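Local coordinates for protein putative sulfatase yidJ (Bacteroides fragilis, PDB 2QZU) that is a putative arylsulfatase of the sulfatase family, probably hydrolysing sulfate esters with the help of a bound metal ion, at residues 28-33 with 305-310; 62-67 with 344-349; 421-426 with 456-461. One frame throughout, in Å; residues are numbered along the deposited sequence.

Contact 1: 28-33 with 305-310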
ATOM      1  N   PRO A  28       6.206  11.051 -41.924  1.00  6.53           N
ATOM      2  CA  PRO A  28       6.799  11.349 -40.616  1.00  6.56           C
ATOM      3  C   PRO A  28       6.956  10.216 -39.607  1.00  8.98           C
ATOM      4  O   PRO A  28       6.345   9.156 -39.731  1.00  7.91           O
ATOM      5  CB  PRO A  28       5.890  12.446 -40.086  1.00  4.93           C
ATOM      6  CG  PRO A  28       4.537  11.983 -40.571  1.00  7.40           C
ATOM      7  CD  PRO A  28       4.828  11.575 -42.008  1.00  5.60           C
ATOM      8  N   ASN A  29       7.793  10.462 -38.605  1.00  4.11           N
ATOM      9  CA  ASN A  29       8.006   9.497 -37.534  1.00  5.18           C
ATOM     10  C   ASN A  29       6.880   9.737 -36.546  1.00  6.38           C
ATOM     11  O   ASN A  29       6.135  10.707 -36.670  1.00  6.97           O
ATOM     12  CB  ASN A  29       9.335   9.755 -36.830  1.00  3.89           C
ATOM     13  CG  ASN A  29      10.504   9.744 -37.782  1.00  5.59           C
ATOM     14  OD1 ASN A  29      11.271  10.705 -37.850  1.00 13.63           O
ATOM     15  ND2 ASN A  29      10.644   8.658 -38.528  1.00  5.49           N
ATOM     16  N   LEU A  30       6.763   8.857 -35.562  1.00  4.49           N
ATOM     17  CA  LEU A  30       5.735   8.997 -34.547  1.00  4.56           C
ATOM     18  C   LEU A  30       6.277   8.599 -33.186  1.00  6.68           C
ATOM     19  O   LEU A  30       6.863   7.530 -33.029  1.00  6.00           O
ATOM     20  CB  LEU A  30       4.522   8.112 -34.872  1.00  2.80           C
ATOM     21  CG  LEU A  30       3.486   7.909 -33.755  1.00  5.02           C
ATOM     22  CD1 LEU A  30       2.764   9.219 -33.447  1.00  3.41           C
ATOM     23  CD2 LEU A  30       2.488   6.840 -34.183  1.00  6.68           C
ATOM     24  N   VAL A  31       6.104   9.481 -32.212  1.00  5.77           N
ATOM     25  CA  VAL A  31       6.512   9.195 -30.847  1.00  3.14           C
ATOM     26  C   VAL A  31       5.227   9.395 -30.054  1.00  7.99           C
ATOM     27  O   VAL A  31       4.788  10.518 -29.813  1.00  5.70           O
ATOM     28  CB  VAL A  31       7.621  10.143 -30.353  1.00  5.41           C
ATOM     29  CG1 VAL A  31       7.896   9.890 -28.870  1.00  6.78           C
ATOM     30  CG2 VAL A  31       8.896   9.906 -31.165  1.00  7.14           C
ATOM     31  N   PHE A  32       4.610   8.281 -29.689  1.00  6.45           N
ATOM     32  CA  PHE A  32       3.350   8.294 -28.966  1.00  3.51           C
ATOM     33  C   PHE A  32       3.628   8.076 -27.489  1.00  6.85           C
ATOM     34  O   PHE A  32       4.013   6.979 -27.069  1.00  3.28           O
ATOM     35  CB  PHE A  32       2.462   7.180 -29.528  1.00  4.87           C
ATOM     36  CG  PHE A  32       1.032   7.233 -29.071  1.00  7.89           C
ATOM     37  CD1 PHE A  32       0.677   6.856 -27.780  1.00 15.51           C
ATOM     38  CD2 PHE A  32       0.031   7.607 -29.961  1.00 10.21           C
ATOM     39  CE1 PHE A  32      -0.666   6.849 -27.382  1.00  8.78           C
ATOM     40  CE2 PHE A  32      -1.307   7.604 -29.577  1.00 14.77           C
ATOM     41  CZ  PHE A  32      -1.656   7.220 -28.286  1.00 12.38           C
ATOM     42  N   ILE A  33       3.450   9.131 -26.706  1.00  4.07           N
ATOM     43  CA  ILE A  33       3.694   9.062 -25.275  1.00  5.33           C
ATOM     44  C   ILE A  33       2.389   9.141 -24.508  1.00  6.59           C
ATOM     45  O   ILE A  33       1.535   9.977 -24.800  1.00  6.25           O
ATOM     46  CB  ILE A  33       4.599  10.220 -24.808  1.00  3.85           C
ATOM     47  CG1 ILE A  33       5.908  10.209 -25.600  1.00 13.08           C
ATOM     48  CG2 ILE A  33       4.894  10.080 -23.312  1.00  4.06           C
ATOM     49  CD1 ILE A  33       6.809  11.383 -25.297  1.00 15.48           C
ATOM     50  N   ASN A 305      10.225  16.633 -37.893  1.00  7.83           N
ATOM     51  CA  ASN A 305       9.420  15.796 -38.775  1.00 12.85           C
ATOM     52  C   ASN A 305       8.941  14.535 -38.095  1.00  9.81           C
ATOM     53  O   ASN A 305       8.957  13.445 -38.672  1.00 11.58           O
ATOM     54  CB  ASN A 305      10.170  15.429 -40.057  1.00 13.62           C
ATOM     55  CG  ASN A 305       9.234  14.888 -41.125  1.00 24.79           C
ATOM     56  OD1 ASN A 305       8.173  15.472 -41.381  1.00 22.74           O
ATOM     57  ND2 ASN A 305       9.612  13.778 -41.749  1.00 24.34           N
ATOM     58  N   THR A 306       8.524  14.706 -36.847  1.00 10.94           N
ATOM     59  CA  THR A 306       8.002  13.613 -36.049  1.00  7.55           C
ATOM     60  C   THR A 306       6.733  14.109 -35.387  1.00  8.15           C
ATOM     61  O   THR A 306       6.681  15.234 -34.892  1.00  9.87           O
ATOM     62  CB  THR A 306       8.982  13.198 -34.936  1.00  7.59           C
ATOM     63  OG1 THR A 306      10.159  12.625 -35.516  1.00 11.58           O
ATOM     64  CG2 THR A 306       8.326  12.180 -33.996  1.00  5.49           C
ATOM     65  N   ILE A 307       5.697  13.285 -35.411  1.00  7.91           N
ATOM     66  CA  ILE A 307       4.459  13.655 -34.749  1.00  4.28           C
ATOM     67  C   ILE A 307       4.632  13.153 -33.323  1.00  6.37           C
ATOM     68  O   ILE A 307       4.815  11.957 -33.103  1.00  4.77           O
ATOM     69  CB  ILE A 307       3.242  12.954 -35.376  1.00  5.19           C
ATOM     70  CG1 ILE A 307       3.050  13.433 -36.817  1.00  6.21           C
ATOM     71  CG2 ILE A 307       1.991  13.235 -34.538  1.00  2.99           C
ATOM     72  CD1 ILE A 307       2.022  12.637 -37.593  1.00 10.98           C
ATOM     73  N   VAL A 308       4.611  14.069 -32.361  1.00  5.31           N
ATOM     74  CA  VAL A 308       4.741  13.697 -30.960  1.00  4.28           C
ATOM     75  C   VAL A 308       3.375  13.890 -30.323  1.00  6.53           C
ATOM     76  O   VAL A 308       2.759  14.947 -30.459  1.00  7.73           O
ATOM     77  CB  VAL A 308       5.777  14.576 -30.224  1.00  5.73           C
ATOM     78  CG1 VAL A 308       5.826  14.205 -28.731  1.00  7.93           C
ATOM     79  CG2 VAL A 308       7.144  14.392 -30.857  1.00  7.89           C
ATOM     80  N   VAL A 309       2.897  12.853 -29.648  1.00  6.88           N
ATOM     81  CA  VAL A 309       1.600  12.899 -28.992  1.00  5.68           C
ATOM     82  C   VAL A 309       1.747  12.589 -27.510  1.00  9.07           C
ATOM     83  O   VAL A 309       2.463  11.654 -27.150  1.00  8.96           O
ATOM     84  CB  VAL A 309       0.632  11.831 -29.570  1.00  7.95           C
ATOM     85  CG1 VAL A 309      -0.721  11.926 -28.876  1.00 14.08           C
ATOM     86  CG2 VAL A 309       0.493  11.993 -31.069  1.00  6.91           C
ATOM     87  N   PHE A 310       1.110  13.387 -26.656  1.00  3.92           N
ATOM     88  CA  PHE A 310       1.111  13.093 -25.222  1.00  3.27           C
ATOM     89  C   PHE A 310      -0.356  12.982 -24.836  1.00  4.76           C
ATOM     90  O   PHE A 310      -1.120  13.937 -24.994  1.00  6.81           O
ATOM     91  CB  PHE A 310       1.744  14.185 -24.357  1.00  3.46           C
ATOM     92  CG  PHE A 310       1.720  13.848 -22.885  1.00  5.56           C
ATOM     93  CD1 PHE A 310       2.605  12.911 -22.362  1.00  4.36           C
ATOM     94  CD2 PHE A 310       0.748  14.390 -22.045  1.00  6.11           C
ATOM     95  CE1 PHE A 310       2.523  12.508 -21.029  1.00  5.60           C
ATOM     96  CE2 PHE A 310       0.656  13.992 -20.704  1.00  5.30           C
ATOM     97  CZ  PHE A 310       1.544  13.050 -20.200  1.00  9.90           C
TER

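Contact 2: 62-67 with 344-349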
ATOM      1  N   GLU A  62       4.688  24.424 -28.759  1.00 11.73           N
ATOM      2  CA  GLU A  62       5.273  24.127 -30.060  1.00 15.13           C
ATOM      3  C   GLU A  62       4.294  23.337 -30.923  1.00 15.01           C
ATOM      4  O   GLU A  62       4.615  22.950 -32.047  1.00 14.68           O
ATOM      5  CB  GLU A  62       6.570  23.333 -29.886  1.00 19.24           C
ATOM      6  CG  GLU A  62       7.629  24.055 -29.065  1.00 22.61           C
ATOM      7  CD  GLU A  62       8.963  23.333 -29.067  1.00 24.09           C
ATOM      8  OE1 GLU A  62       9.621  23.299 -30.128  1.00 33.45           O
ATOM      9  OE2 GLU A  62       9.351  22.796 -28.008  1.00 30.51           O
ATOM     10  N   GLY A  63       3.096  23.110 -30.390  1.00  9.98           N
ATOM     11  CA  GLY A  63       2.089  22.362 -31.120  1.00  9.16           C
ATOM     12  C   GLY A  63       0.662  22.746 -30.773  1.00  9.20           C
ATOM     13  O   GLY A  63       0.325  23.927 -30.697  1.00 11.47           O
ATOM     14  N   ILE A  64      -0.176  21.739 -30.549  1.00  8.63           N
ATOM     15  CA  ILE A  64      -1.583  21.966 -30.231  1.00  9.40           C
ATOM     16  C   ILE A  64      -1.970  21.306 -28.913  1.00 11.52           C
ATOM     17  O   ILE A  64      -1.535  20.195 -28.609  1.00  7.47           O
ATOM     18  CB  ILE A  64      -2.499  21.374 -31.314  1.00 12.69           C
ATOM     19  CG1 ILE A  64      -2.021  21.794 -32.702  1.00 17.94           C
ATOM     20  CG2 ILE A  64      -3.935  21.835 -31.081  1.00 15.87           C
ATOM     21  CD1 ILE A  64      -2.549  20.902 -33.810  1.00 29.62           C
ATOM     22  N   ASN A  65      -2.807  21.994 -28.148  1.00 11.81           N
ATOM     23  CA  ASN A  65      -3.282  21.480 -26.875  1.00 11.34           C
ATOM     24  C   ASN A  65      -4.793  21.300 -27.018  1.00 11.88           C
ATOM     25  O   ASN A  65      -5.536  22.280 -27.085  1.00 11.83           O
ATOM     26  CB  ASN A  65      -2.965  22.481 -25.756  1.00 15.29           C
ATOM     27  CG  ASN A  65      -3.232  21.921 -24.369  1.00 11.43           C
ATOM     28  OD1 ASN A  65      -3.138  22.635 -23.372  1.00 21.48           O
ATOM     29  ND2 ASN A  65      -3.564  20.638 -24.299  1.00 13.03           N
ATOM     30  N   PHE A  66      -5.242  20.049 -27.092  1.00  8.70           N
ATOM     31  CA  PHE A  66      -6.665  19.755 -27.224  1.00  7.82           C
ATOM     32  C   PHE A  66      -7.292  19.702 -25.837  1.00  7.21           C
ATOM     33  O   PHE A  66      -7.277  18.666 -25.172  1.00 10.16           O
ATOM     34  CB  PHE A  66      -6.856  18.430 -27.968  1.00 11.41           C
ATOM     35  CG  PHE A  66      -6.511  18.506 -29.430  1.00  8.83           C
ATOM     36  CD1 PHE A  66      -7.346  19.182 -30.319  1.00  8.97           C
ATOM     37  CD2 PHE A  66      -5.352  17.908 -29.922  1.00 11.73           C
ATOM     38  CE1 PHE A  66      -7.031  19.264 -31.681  1.00  9.62           C
ATOM     39  CE2 PHE A  66      -5.027  17.986 -31.281  1.00 11.36           C
ATOM     40  CZ  PHE A  66      -5.869  18.662 -32.161  1.00 11.23           C
ATOM     41  N   THR A  67      -7.848  20.835 -25.415  1.00  9.25           N
ATOM     42  CA  THR A  67      -8.441  20.969 -24.088  1.00  8.18           C
ATOM     43  C   THR A  67      -9.800  20.316 -23.824  1.00  8.89           C
ATOM     44  O   THR A  67     -10.304  20.397 -22.704  1.00 12.40           O
ATOM     45  CB  THR A  67      -8.529  22.454 -23.689  1.00 11.49           C
ATOM     46  OG1 THR A  67      -9.229  23.178 -24.704  1.00 19.37           O
ATOM     47  CG2 THR A  67      -7.131  23.043 -23.519  1.00 19.83           C
ATOM     48  N   ASP A 344       7.094  20.583 -38.673  1.00  9.44           N
ATOM     49  CA  ASP A 344       7.138  20.641 -40.131  1.00 11.50           C
ATOM     50  C   ASP A 344       5.792  20.883 -40.810  1.00 14.89           C
ATOM     51  O   ASP A 344       5.743  21.466 -41.894  1.00 17.16           O
ATOM     52  CB  ASP A 344       7.755  19.358 -40.697  1.00  9.62           C
ATOM     53  CG  ASP A 344       9.277  19.381 -40.690  1.00 13.98           C
ATOM     54  OD1 ASP A 344       9.865  20.393 -40.251  1.00 12.23           O
ATOM     55  OD2 ASP A 344       9.885  18.383 -41.133  1.00 18.65           O
ATOM     56  N   GLN A 345       4.700  20.459 -40.182  1.00 12.94           N
ATOM     57  CA  GLN A 345       3.390  20.617 -40.805  1.00 14.87           C
ATOM     58  C   GLN A 345       2.322  21.358 -40.017  1.00 14.73           C
ATOM     59  O   GLN A 345       1.312  21.769 -40.586  1.00 16.68           O
ATOM     60  CB  GLN A 345       2.837  19.245 -41.192  1.00 18.94           C
ATOM     61  CG  GLN A 345       3.529  18.614 -42.380  1.00 18.66           C
ATOM     62  CD  GLN A 345       3.388  19.457 -43.627  1.00 23.61           C
ATOM     63  OE1 GLN A 345       2.288  19.888 -43.973  1.00 26.62           O
ATOM     64  NE2 GLN A 345       4.499  19.695 -44.312  1.00 14.52           N
ATOM     65  N   ILE A 346       2.532  21.527 -38.719  1.00 15.39           N
ATOM     66  CA  ILE A 346       1.536  22.195 -37.897  1.00 15.89           C
ATOM     67  C   ILE A 346       2.061  23.414 -37.156  1.00 12.32           C
ATOM     68  O   ILE A 346       2.999  23.322 -36.364  1.00 10.58           O
ATOM     69  CB  ILE A 346       0.937  21.214 -36.870  1.00 11.83           C
ATOM     70  CG1 ILE A 346       0.375  19.990 -37.596  1.00 13.22           C
ATOM     71  CG2 ILE A 346      -0.167  21.893 -36.080  1.00 15.31           C
ATOM     72  CD1 ILE A 346      -0.128  18.904 -36.669  1.00 22.49           C
ATOM     73  N   LYS A 347       1.446  24.561 -37.428  1.00 14.08           N
ATOM     74  CA  LYS A 347       1.822  25.808 -36.775  1.00 19.72           C
ATOM     75  C   LYS A 347       1.192  25.731 -35.384  1.00 18.82           C
ATOM     76  O   LYS A 347       0.090  25.212 -35.231  1.00 17.85           O
ATOM     77  CB  LYS A 347       1.245  26.994 -37.554  1.00 15.03           C
ATOM     78  CG  LYS A 347       1.833  28.348 -37.186  1.00 32.32           C
ATOM     79  CD  LYS A 347       1.184  29.458 -38.001  1.00 45.02           C
ATOM     80  CE  LYS A 347       1.891  30.791 -37.801  1.00 53.09           C
ATOM     81  NZ  LYS A 347       3.292  30.760 -38.314  1.00 49.46           N
ATOM     82  N   PRO A 348       1.886  26.228 -34.348  1.00 19.28           N
ATOM     83  CA  PRO A 348       1.292  26.157 -33.010  1.00 22.11           C
ATOM     84  C   PRO A 348      -0.036  26.906 -32.893  1.00 21.90           C
ATOM     85  O   PRO A 348      -0.197  27.997 -33.439  1.00 20.59           O
ATOM     86  CB  PRO A 348       2.374  26.760 -32.120  1.00 19.95           C
ATOM     87  CG  PRO A 348       3.636  26.395 -32.838  1.00 22.37           C
ATOM     88  CD  PRO A 348       3.282  26.694 -34.275  1.00 23.40           C
ATOM     89  N   ARG A 349      -0.982  26.299 -32.183  1.00 19.17           N
ATOM     90  CA  ARG A 349      -2.294  26.891 -31.958  1.00 19.47           C
ATOM     91  C   ARG A 349      -2.534  26.892 -30.452  1.00 23.26           C
ATOM     92  O   ARG A 349      -2.361  25.866 -29.795  1.00 25.13           O
ATOM     93  CB  ARG A 349      -3.389  26.075 -32.661  1.00 14.97           C
ATOM     94  CG  ARG A 349      -3.222  25.967 -34.176  1.00 17.58           C
ATOM     95  CD  ARG A 349      -4.548  25.649 -34.859  1.00 19.99           C
ATOM     96  NE  ARG A 349      -5.094  24.343 -34.493  1.00 11.44           N
ATOM     97  CZ  ARG A 349      -4.729  23.193 -35.054  1.00 12.23           C
ATOM     98  NH1 ARG A 349      -5.281  22.055 -34.656  1.00 14.38           N
ATOM     99  NH2 ARG A 349      -3.816  23.179 -36.017  1.00 16.93           N
TER
HETATM  100  O   HOH W   1       3.716  21.614 -34.265  1.00  9.07           O

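Contact 3: 421-426 with 456-461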
ATOM      1  N   TYR A 421     -23.741  18.811 -23.318  1.00  8.05           N
ATOM      2  CA  TYR A 421     -24.387  17.779 -22.510  1.00  7.86           C
ATOM      3  C   TYR A 421     -23.679  16.429 -22.435  1.00  6.32           C
ATOM      4  O   TYR A 421     -22.963  16.031 -23.348  1.00  7.33           O
ATOM      5  CB  TYR A 421     -25.793  17.500 -23.058  1.00  6.04           C
ATOM      6  CG  TYR A 421     -26.745  18.675 -23.057  1.00 12.15           C
ATOM      7  CD1 TYR A 421     -27.397  19.067 -21.888  1.00  9.84           C
ATOM      8  CD2 TYR A 421     -27.000  19.389 -24.228  1.00 11.77           C
ATOM      9  CE1 TYR A 421     -28.285  20.144 -21.887  1.00  9.23           C
ATOM     10  CE2 TYR A 421     -27.884  20.467 -24.237  1.00 16.27           C
ATOM     11  CZ  TYR A 421     -28.520  20.837 -23.063  1.00 16.80           C
ATOM     12  OH  TYR A 421     -29.392  21.903 -23.065  1.00 15.06           O
ATOM     13  N   THR A 422     -23.896  15.730 -21.325  1.00  5.31           N
ATOM     14  CA  THR A 422     -23.387  14.375 -21.160  1.00  7.34           C
ATOM     15  C   THR A 422     -24.660  13.584 -20.873  1.00  7.39           C
ATOM     16  O   THR A 422     -25.346  13.836 -19.881  1.00  7.90           O
ATOM     17  CB  THR A 422     -22.404  14.238 -19.983  1.00  9.55           C
ATOM     18  OG1 THR A 422     -21.207  14.967 -20.276  1.00 10.77           O
ATOM     19  CG2 THR A 422     -22.040  12.768 -19.764  1.00 10.34           C
ATOM     20  N   TYR A 423     -24.986  12.658 -21.770  1.00  8.84           N
ATOM     21  CA  TYR A 423     -26.188  11.837 -21.649  1.00  8.22           C
ATOM     22  C   TYR A 423     -25.804  10.371 -21.566  1.00  6.93           C
ATOM     23  O   TYR A 423     -24.903   9.919 -22.270  1.00  9.09           O
ATOM     24  CB  TYR A 423     -27.084  12.058 -22.874  1.00 13.89           C
ATOM     25  CG  TYR A 423     -28.324  11.190 -22.923  1.00 10.59           C
ATOM     26  CD1 TYR A 423     -29.425  11.465 -22.114  1.00 10.86           C
ATOM     27  CD2 TYR A 423     -28.394  10.092 -23.783  1.00  7.99           C
ATOM     28  CE1 TYR A 423     -30.567  10.670 -22.161  1.00 13.02           C
ATOM     29  CE2 TYR A 423     -29.534   9.291 -23.837  1.00 12.59           C
ATOM     30  CZ  TYR A 423     -30.615   9.588 -23.023  1.00 17.12           C
ATOM     31  OH  TYR A 423     -31.740   8.802 -23.066  1.00 24.19           O
ATOM     32  N   ALA A 424     -26.478   9.628 -20.698  1.00  8.63           N
ATOM     33  CA  ALA A 424     -26.194   8.208 -20.570  1.00 10.07           C
ATOM     34  C   ALA A 424     -27.423   7.442 -20.117  1.00  9.21           C
ATOM     35  O   ALA A 424     -28.257   7.962 -19.375  1.00  9.93           O
ATOM     36  CB  ALA A 424     -25.060   7.989 -19.588  1.00  8.80           C
ATOM     37  N   VAL A 425     -27.539   6.207 -20.588  1.00 10.29           N
ATOM     38  CA  VAL A 425     -28.641   5.346 -20.191  1.00  9.17           C
ATOM     39  C   VAL A 425     -28.033   4.058 -19.669  1.00  5.37           C
ATOM     40  O   VAL A 425     -26.972   3.623 -20.133  1.00  7.85           O
ATOM     41  CB  VAL A 425     -29.601   5.011 -21.368  1.00 12.06           C
ATOM     42  CG1 VAL A 425     -30.201   6.290 -21.934  1.00 16.83           C
ATOM     43  CG2 VAL A 425     -28.873   4.227 -22.451  1.00 10.39           C
ATOM     44  N   HIS A 426     -28.682   3.462 -18.681  1.00  7.84           N
ATOM     45  CA  HIS A 426     -28.197   2.212 -18.131  1.00  9.94           C
ATOM     46  C   HIS A 426     -29.220   1.131 -18.410  1.00 11.01           C
ATOM     47  O   HIS A 426     -30.422   1.391 -18.433  1.00  9.87           O
ATOM     48  CB  HIS A 426     -27.961   2.323 -16.623  1.00 11.98           C
ATOM     49  CG  HIS A 426     -27.437   1.064 -16.009  1.00 12.89           C
ATOM     50  ND1 HIS A 426     -28.260   0.055 -15.552  1.00 14.04           N
ATOM     51  CD2 HIS A 426     -26.169   0.622 -15.829  1.00 10.08           C
ATOM     52  CE1 HIS A 426     -27.524  -0.951 -15.117  1.00 16.08           C
ATOM     53  NE2 HIS A 426     -26.252  -0.632 -15.274  1.00 17.25           N
ATOM     54  N   LYS A 456     -38.049  16.320 -23.522  1.00 27.70           N
ATOM     55  CA  LYS A 456     -37.876  16.581 -24.948  1.00 31.04           C
ATOM     56  C   LYS A 456     -36.436  16.324 -25.379  1.00 23.00           C
ATOM     57  O   LYS A 456     -36.180  15.643 -26.372  1.00 26.67           O
ATOM     58  CB  LYS A 456     -38.254  18.030 -25.271  1.00 30.81           C
ATOM     59  CG  LYS A 456     -38.179  18.375 -26.753  1.00 44.59           C
ATOM     60  CD  LYS A 456     -38.629  19.806 -27.036  1.00 43.55           C
ATOM     61  CE  LYS A 456     -37.654  20.836 -26.482  1.00 52.53           C
ATOM     62  NZ  LYS A 456     -38.090  22.232 -26.778  1.00 55.76           N
ATOM     63  N   LEU A 457     -35.503  16.880 -24.619  1.00 21.76           N
ATOM     64  CA  LEU A 457     -34.083  16.737 -24.897  1.00 20.84           C
ATOM     65  C   LEU A 457     -33.651  15.276 -24.784  1.00 20.41           C
ATOM     66  O   LEU A 457     -32.908  14.768 -25.627  1.00 19.37           O
ATOM     67  CB  LEU A 457     -33.291  17.605 -23.919  1.00 23.29           C
ATOM     68  CG  LEU A 457     -31.792  17.777 -24.144  1.00 23.56           C
ATOM     69  CD1 LEU A 457     -31.537  18.417 -25.501  1.00 30.40           C
ATOM     70  CD2 LEU A 457     -31.223  18.642 -23.032  1.00 28.48           C
ATOM     71  N   THR A 458     -34.133  14.601 -23.745  1.00 18.07           N
ATOM     72  CA  THR A 458     -33.804  13.201 -23.518  1.00 19.32           C
ATOM     73  C   THR A 458     -34.265  12.336 -24.692  1.00 14.93           C
ATOM     74  O   THR A 458     -33.578  11.398 -25.093  1.00 13.50           O
ATOM     75  CB  THR A 458     -34.460  12.689 -22.216  1.00 16.25           C
ATOM     76  OG1 THR A 458     -34.021  13.494 -21.114  1.00 22.63           O
ATOM     77  CG2 THR A 458     -34.072  11.245 -21.955  1.00 27.96           C
ATOM     78  N   HIS A 459     -35.431  12.657 -25.243  1.00 16.20           N
ATOM     79  CA  HIS A 459     -35.959  11.908 -26.374  1.00 19.23           C
ATOM     80  C   HIS A 459     -35.062  12.095 -27.598  1.00 21.75           C
ATOM     81  O   HIS A 459     -34.844  11.160 -28.372  1.00 18.95           O
ATOM     82  CB  HIS A 459     -37.389  12.365 -26.684  1.00 21.89           C
ATOM     83  CG  HIS A 459     -37.940  11.806 -27.960  1.00 26.92           C
ATOM     84  ND1 HIS A 459     -37.659  12.351 -29.195  1.00 29.66           N
ATOM     85  CD2 HIS A 459     -38.745  10.742 -28.192  1.00 28.79           C
ATOM     86  CE1 HIS A 459     -38.267  11.646 -30.132  1.00 34.52           C
ATOM     87  NE2 HIS A 459     -38.933  10.665 -29.551  1.00 35.26           N
ATOM     88  N   THR A 460     -34.540  13.305 -27.763  1.00 21.74           N
ATOM     89  CA  THR A 460     -33.663  13.610 -28.886  1.00 22.03           C
ATOM     90  C   THR A 460     -32.360  12.822 -28.769  1.00 20.73           C
ATOM     91  O   THR A 460     -31.902  12.214 -29.738  1.00 18.92           O
ATOM     92  CB  THR A 460     -33.332  15.113 -28.941  1.00 21.82           C
ATOM     93  OG1 THR A 460     -34.547  15.870 -29.007  1.00 25.09           O
ATOM     94  CG2 THR A 460     -32.480  15.423 -30.163  1.00 22.71           C
ATOM     95  N   PHE A 461     -31.763  12.834 -27.581  1.00 18.45           N
ATOM     96  CA  PHE A 461     -30.520  12.103 -27.368  1.00 16.92           C
ATOM     97  C   PHE A 461     -30.764  10.602 -27.494  1.00 13.60           C
ATOM     98  O   PHE A 461     -29.891   9.861 -27.935  1.00 12.32           O
ATOM     99  CB  PHE A 461     -29.927  12.430 -25.991  1.00 14.44           C
ATOM    100  CG  PHE A 461     -29.262  13.781 -25.916  1.00 15.70           C
ATOM    101  CD1 PHE A 461     -28.314  14.159 -26.863  1.00 19.01           C
ATOM    102  CD2 PHE A 461     -29.560  14.661 -24.880  1.00 12.61           C
ATOM    103  CE1 PHE A 461     -27.665  15.395 -26.777  1.00 21.51           C
ATOM    104  CE2 PHE A 461     -28.918  15.899 -24.784  1.00 16.33           C
ATOM    105  CZ  PHE A 461     -27.972  16.265 -25.736  1.00 18.37           C
TER

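Contact 1: 28-33 with 305-310
N29 to I33 pairs with T306 to F310 as two parallel strands, their axes 4.4 Å apart at closest and 11° from parallel. Five backbone hydrogen bonds alternate in direction down the seam. The first runs from N29 N to N305 O (3.2 Å), and I307 N returns a bond to N29 O (2.9 Å) that is nearly straight, 172° at the hydrogen. The shortest joins I33 N to V309 O at 2.7 Å. Between them run CA-H...O contacts, such as L30 CA to I307 O (3.4 Å), which adds a second, weaker contact to an oxygen already bonded by V31 N.

Apolar contacts occupy both faces. On one, V31 CG2 meets T306 CG2 at 3.7 Å, and I33 CG2 comes in near the plane of the F310 ring, 3.8 Å from CD1; it is the branch anti to the backbone N of I33 that is turned to this ring edge. On the other, L30 CD1 lies 4.3 Å from V309 CG2. Just ahead of the strand, P28 lies alongside I307, CG to CD1.

The pair forms the middle of the alkaline-phosphatase-like mixed sheet: strand 222-228 bonds the other edge of 29-33, helix 267-299 covers V31, V308 and F310, and helix 361-368 covers F32, I307 and V309.

Contact 2: 62-67 with 344-349
The guanidinium of R349 carries the side chain of I64 over one face: CD1 sits 3.1 Å from NH1 and 3.4 Å from CZ, while CG1 lies 3.7 Å above the plane, toward the rim. The F66 ring meets the same group obliquely, CZ being 4.3 Å from R349 NH1, and I64 CG2 rests over one face of that ring. A bend at chi3 (-64°) folds the arginine chain back, so that it runs beside I64 and points the same way. The polar end is held from outside the two segments: NH1 makes a salt bridge to D352 and a hydrogen bond to V388 O, which should restrict the rotation of the plane that I64 covers.

This is the edge of the large mixed sheet, where strand 64-66 runs between 338-341 and the outermost strand 349-352. The one direct backbone hydrogen bond between the segments is R349 N to G63 O, 3.1 Å long and 157° at the hydrogen. I346 CG2 packs tightly against I64 CD1 at 3.4 Å. One water donates to both E62 O (2.7 Å) and I346 O, bridging the two backbones where they diverge.

Contact 3: 421-426 with 456-461
K456 O is gripped twice, by T460 N at 3.2 Å and by T460 OG1 at 3.1 Å. The two donors reach it from opposite faces of the carbonyl plane, the hydroxyl tilted 32° out of that plane, so the threonine side chain reinforces the ordinary i to i+4 bond of the helix. The same turn offers L457, T458 and F461 to Y421 and Y423 of the strand, whose axis the helix crosses at -73° and 9.7 Å.

Each tyrosine receives an aliphatic carbon over one face. L457 CD2 stands over the face of Y421, 3.8 Å from the ring centroid, the two side chains coming from opposite directions. F461 CB does the same to Y423 at 3.7 Å. Both are CH-pi contacts.

F461 links the two tyrosines, and the three rings form an aromatic cluster. Its CG lies beside the backbone N and anti to the carbonyl carbon (chi1 -76°), which carries the ring onward from CB to Y421. There F461 CZ comes to 3.6 Å from Y421 CD2 in an offset edge-to-face pair, edge of F461 toward face of Y421. With Y423 the F461 ring is near parallel but slid aside, leaving little overlap. The T458 CG2 methyl touches Y423 OH and CE1, both at 3.6 Å, while T458 OG1 turns back to Q454 O.

Helix 455-471 thus lies across the four-stranded antiparallel sheet of the C-terminal part, with V435 and L437 of strand 431-439 continuing the packing surface. Since the direct contacts between these segments are aromatic and aliphatic, their cohesion probably rests on dispersion, CH-pi attraction and burial of apolar surface; the T460 hydroxyl bonds within the helix, and that of T458 goes back to Q454 just ahead of it.

How the contacts relate
Contacts 1 and 2 belong to one mixed sheet, in its middle and at its 349-352 edge. Their centres are 12 Å apart, and they touch where N305 CB comes within 3.2 Å of D344 OD2. Along the chain their segments alternate: 62-67 lies between the two strands of contact 1, and 344-349 follows both. Contact 3 comes later in sequence and uses the separate four-stranded sheet; its centre is 37 Å from that of contact 1 and 33 Å from that of contact 2, with nearest atoms about 21 and 12 Å away. S76, the residue predicted to mature to 3-oxoalanine but unmodified here, belongs to none of them.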